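Local structure of purine nucleoside phosphorylase (Thermus thermophilus, 1ODK) at residues G151-E156 with M180-L185. The protein probably catalyses the phosphorolysis of purine nucleosides, releasing the free base and a pentose 1-phosphate. Residues are numbered along the deposited sequence; the frame is centred on the assembly and turned at random.
Sequences GLVASE and MEASAL
The hydroxyl of Ser155 meets the first turn of helix 182-192, where Ser183 N donates to Ser155 OG over 2.8 Å in a nearly straight bond (160° at the hydrogen). With OG beside its own backbone N (chi1 -59°), the side chain reaches the helix start, and the same oxygen also pairs with Glu179, whose other carboxylate oxygen takes the amides of Glu181 and Ala182. The two serines lie alongside each other: Ser183 OG comes within 3.2 Å of Ser155 CB, but its hydrogen bond goes to Asp113. Small residues suit this tight approach: the methyl CB of Ala182 sits 3.6 Å from Ser155 OG, and Val153 CG2 also approaches Ala182 CB, at 4.2 Å. Without the hydroxyl, as with an alanine here, the amide of Ser183 would probably lose its acceptor and Glu179 a partner that helps fix its carboxylate. At the end of the segment, the backbone carbonyl of Glu156 is met by the side chain of Met180, whose CG lies 3.4 Å from Glu156 O, while Pro68 of a neighbouring subunit packs on the thioether. Glu181 is the N-cap residue, but its carboxylate salt-bridges Arg87 and accepts from Gly66 N. Strand 152-156 thus meets the strand-to-helix junction after its parallel neighbour, strand 175-179, in the alpha/beta nucleoside phosphorylase fold; as in related hexameric phosphorylases, this Glu-Met-Glu segment probably lies at the ribose site.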
loop_
_atom_site.group_PDB
_atom_site.type_symbol
_atom_site.label_atom_id
_atom_site.label_comp_id
_atom_site.label_asym_id
_atom_site.label_seq_id
_atom_site.Cartn_x
_atom_site.Cartn_y
_atom_site.Cartn_z
ATOM N N GLY B 151 -12.266 9.332 24.102
ATOM C CA GLY B 151 -12.220 8.430 22.969
ATOM C C GLY B 151 -11.202 8.774 21.905
ATOM O O GLY B 151 -10.214 9.469 22.152
ATOM N N LEU B 152 -11.464 8.282 20.702
ATOM C CA LEU B 152 -10.566 8.485 19.576
ATOM C C LEU B 152 -10.690 9.797 18.835
ATOM O O LEU B 152 -11.778 10.360 18.699
ATOM C CB LEU B 152 -10.764 7.376 18.540
ATOM C CG LEU B 152 -10.369 5.942 18.870
ATOM C CD1 LEU B 152 -10.804 5.040 17.716
ATOM C CD2 LEU B 152 -8.861 5.859 19.100
ATOM N N VAL B 153 -9.547 10.268 18.349
ATOM C CA VAL B 153 -9.499 11.448 17.505
ATOM C C VAL B 153 -8.737 10.903 16.306
ATOM O O VAL B 153 -8.203 9.794 16.360
ATOM C CB VAL B 153 -8.701 12.640 18.130
ATOM C CG1 VAL B 153 -9.418 13.158 19.370
ATOM C CG2 VAL B 153 -7.267 12.222 18.454
ATOM N N ALA B 154 -8.714 11.653 15.217
ATOM C CA ALA B 154 -7.970 11.233 14.042
ATOM C C ALA B 154 -7.013 12.374 13.735
ATOM O O ALA B 154 -7.437 13.528 13.654
ATOM C CB ALA B 154 -8.918 10.995 12.856
ATOM N N SER B 155 -5.729 12.056 13.603
ATOM C CA SER B 155 -4.715 13.056 13.281
ATOM C C SER B 155 -4.506 13.010 11.765
ATOM O O SER B 155 -4.040 12.003 11.222
ATOM C CB SER B 155 -3.396 12.738 13.999
ATOM O OG SER B 155 -3.564 12.695 15.408
ATOM N N GLU B 156 -4.849 14.097 11.083
ATOM C CA GLU B 156 -4.717 14.150 9.629
ATOM C C GLU B 156 -3.701 15.188 9.166
ATOM O O GLU B 156 -3.269 16.040 9.947
ATOM C CB GLU B 156 -6.073 14.468 9.007
ATOM C CG GLU B 156 -6.623 15.798 9.465
ATOM C CD GLU B 156 -7.916 16.158 8.783
ATOM O OE1 GLU B 156 -8.511 17.187 9.157
ATOM O OE2 GLU B 156 -8.330 15.413 7.870
ATOM N N MET B 180 -4.578 17.613 14.236
ATOM C CA MET B 180 -3.409 17.350 13.395
ATOM C C MET B 180 -2.076 17.151 14.109
ATOM O O MET B 180 -1.025 17.448 13.536
ATOM C CB MET B 180 -3.262 18.507 12.393
ATOM C CG MET B 180 -4.513 18.779 11.548
ATOM S SD MET B 180 -4.407 20.313 10.573
ATOM C CE MET B 180 -3.126 19.851 9.404
ATOM N N GLU B 181 -2.089 16.637 15.332
ATOM C CA GLU B 181 -0.826 16.481 16.047
ATOM C C GLU B 181 -0.689 15.261 16.954
ATOM O O GLU B 181 0.408 14.722 17.119
ATOM C CB GLU B 181 -0.565 17.735 16.894
ATOM C CG GLU B 181 -0.314 19.022 16.106
ATOM C CD GLU B 181 -1.578 19.702 15.600
ATOM O OE1 GLU B 181 -1.440 20.653 14.804
ATOM O OE2 GLU B 181 -2.702 19.306 15.992
ATOM N N ALA B 182 -1.800 14.834 17.539
ATOM C CA ALA B 182 -1.806 13.727 18.489
ATOM C C ALA B 182 -1.068 12.439 18.133
ATOM O O ALA B 182 -0.282 11.935 18.935
ATOM C CB ALA B 182 -3.248 13.400 18.879
ATOM N N SER B 183 -1.325 11.888 16.951
ATOM C CA SER B 183 -0.674 10.641 16.562
ATOM C C SER B 183 0.853 10.664 16.723
ATOM O O SER B 183 1.432 9.744 17.310
ATOM C CB SER B 183 -1.040 10.291 15.114
ATOM O OG SER B 183 -0.536 11.269 14.226
ATOM N N ALA B 184 1.503 11.712 16.223
ATOM C CA ALA B 184 2.965 11.814 16.310
ATOM C C ALA B 184 3.457 11.954 17.748
ATOM O O ALA B 184 4.470 11.367 18.131
ATOM C CB ALA B 184 3.469 13.000 15.464
ATOM N N LEU B 185 2.746 12.746 18.540
ATOM C CA LEU B 185 3.125 12.933 19.936
ATOM C C LEU B 185 3.077 11.584 20.655
ATOM O O LEU B 185 4.014 11.209 21.361
ATOM C CB LEU B 185 2.162 13.908 20.613
ATOM C CG LEU B 185 2.307 14.111 22.122
ATOM C CD1 LEU B 185 3.642 14.782 22.444
ATOM C CD2 LEU B 185 1.136 14.961 22.614
#